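Local coordinates for BZZ1 protein (PDB 1ZUU) that acts in endocytosis and trafficking to the vacuole and, with type I myosins, restores actin polarity after salt stress, seen here as its first SH3 domain, at residues A[7-12]-A[19-24]. Residues are numbered along the deposited sequence; the frame is centred on the assembly and turned at random.
Sequences LYAYVQ and TITPGD
Y10 and I20 pair as an antiparallel hydrogen-bonded bridge: Y10 N reaches I20 O and I20 N returns to Y10 O, each over 2.9 Å. Beside this bridge the methylene of Y10 rests on I20, CB to CG1 3.8 Å. With CG1 set between backbone N and carbonyl carbon (chi1 46°), I20 carries CD1 along the opposing chain to Y8 O, and its side chain also packs on I40, V51 and Y55. The Y10 ring swings away, and its hydroxyl bonds to E17 and K13. Toward Q12 the pairing continues through a side chain: T19 OG1, anti to its own carbonyl carbon (chi1 -65°), accepts Q12 N at 3.0 Å in a nearly straight bond (171°), and V11 CG1 lies alongside it. A valine at T19 would probably leave the backbone N of Q12 without this acceptor. At the other end P22 sets CG against L7 O (3.6 Å) and CD against A9 CB (4.0 Å), just where T21–D24 form a type II turn. Two antiparallel arms joined in this way, running between strands 5-6 and 26-28, are the base of the SH3 RT loop.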
# COMPACT_ATOMS: atom_id res chain seq x y z
N LEU A 7 -7.26 -4.37 -2.37
CA LEU A 7 -8.01 -5.06 -3.44
C LEU A 7 -7.19 -6.18 -4.08
O LEU A 7 -7.70 -7.28 -4.34
CB LEU A 7 -8.47 -4.07 -4.54
CG LEU A 7 -9.27 -2.90 -4.04
CD1 LEU A 7 -9.47 -1.75 -5.05
CD2 LEU A 7 -10.56 -3.46 -3.57
N TYR A 8 -5.90 -5.90 -4.32
CA TYR A 8 -5.01 -6.76 -5.09
C TYR A 8 -3.70 -6.92 -4.33
O TYR A 8 -3.17 -5.93 -3.79
CB TYR A 8 -4.73 -6.14 -6.48
CG TYR A 8 -5.99 -6.02 -7.33
CD1 TYR A 8 -6.35 -7.06 -8.15
CD2 TYR A 8 -6.83 -4.88 -7.25
CE1 TYR A 8 -7.53 -6.99 -8.92
CE2 TYR A 8 -7.98 -4.80 -8.02
CZ TYR A 8 -8.32 -5.85 -8.86
OH TYR A 8 -9.47 -5.72 -9.62
N ALA A 9 -3.16 -8.13 -4.33
CA ALA A 9 -1.89 -8.42 -3.67
C ALA A 9 -0.72 -7.82 -4.45
O ALA A 9 -0.72 -7.80 -5.69
CB ALA A 9 -1.71 -9.93 -3.51
N TYR A 10 0.28 -7.38 -3.69
CA TYR A 10 1.53 -6.87 -4.28
C TYR A 10 2.63 -7.24 -3.32
O TYR A 10 2.54 -6.96 -2.12
CB TYR A 10 1.50 -5.33 -4.41
CG TYR A 10 2.75 -4.83 -5.06
CD1 TYR A 10 2.99 -4.97 -6.44
CD2 TYR A 10 3.77 -4.23 -4.30
CE1 TYR A 10 4.16 -4.56 -7.02
CE2 TYR A 10 4.96 -3.85 -4.89
CZ TYR A 10 5.17 -4.03 -6.24
OH TYR A 10 6.36 -3.71 -6.85
N VAL A 11 3.73 -7.85 -3.84
CA VAL A 11 4.89 -8.17 -3.04
C VAL A 11 5.97 -7.09 -3.28
O VAL A 11 6.34 -6.82 -4.43
CB VAL A 11 5.47 -9.56 -3.33
CG1 VAL A 11 6.60 -9.89 -2.39
CG2 VAL A 11 4.37 -10.62 -3.21
N GLN A 12 6.53 -6.60 -2.18
CA GLN A 12 7.69 -5.70 -2.19
C GLN A 12 8.70 -6.13 -3.28
O GLN A 12 9.08 -7.30 -3.38
CB GLN A 12 8.34 -5.70 -0.78
CG GLN A 12 9.61 -4.84 -0.77
CD GLN A 12 10.31 -4.71 0.54
OE1 GLN A 12 11.15 -3.78 0.69
NE2 GLN A 12 10.06 -5.59 1.45
N THR A 19 4.77 -4.97 0.97
CA THR A 19 3.82 -5.97 0.61
C THR A 19 2.43 -5.65 1.17
O THR A 19 2.28 -5.21 2.29
CB THR A 19 4.31 -7.35 1.11
OG1 THR A 19 5.49 -7.64 0.39
CG2 THR A 19 3.28 -8.46 0.98
N ILE A 20 1.41 -5.92 0.33
CA ILE A 20 0.03 -5.84 0.72
C ILE A 20 -0.71 -7.08 0.22
O ILE A 20 -0.47 -7.56 -0.88
CB ILE A 20 -0.67 -4.54 0.19
CG1 ILE A 20 -0.32 -4.29 -1.30
CG2 ILE A 20 -0.36 -3.38 1.07
CD1 ILE A 20 -1.18 -3.27 -1.99
N THR A 21 -1.68 -7.53 1.01
CA THR A 21 -2.55 -8.61 0.60
C THR A 21 -3.98 -8.28 0.98
O THR A 21 -4.23 -7.60 1.97
CB THR A 21 -2.13 -9.97 1.20
OG1 THR A 21 -2.27 -9.97 2.62
CG2 THR A 21 -0.76 -10.38 0.76
N PRO A 22 -4.96 -8.77 0.19
CA PRO A 22 -6.41 -8.52 0.54
C PRO A 22 -6.66 -8.89 1.98
O PRO A 22 -6.24 -9.97 2.45
CB PRO A 22 -7.14 -9.43 -0.47
CG PRO A 22 -6.25 -9.34 -1.71
CD PRO A 22 -4.83 -9.44 -1.13
N GLY A 23 -7.35 -8.01 2.69
CA GLY A 23 -7.64 -8.19 4.10
C GLY A 23 -6.71 -7.47 5.06
O GLY A 23 -7.02 -7.35 6.22
N ASP A 24 -5.56 -7.01 4.57
CA ASP A 24 -4.64 -6.28 5.47
C ASP A 24 -5.29 -4.93 5.85
O ASP A 24 -5.97 -4.27 5.03
CB ASP A 24 -3.33 -6.05 4.77
CG ASP A 24 -2.47 -7.33 4.61
OD1 ASP A 24 -2.80 -8.36 5.24
OD2 ASP A 24 -1.46 -7.24 3.85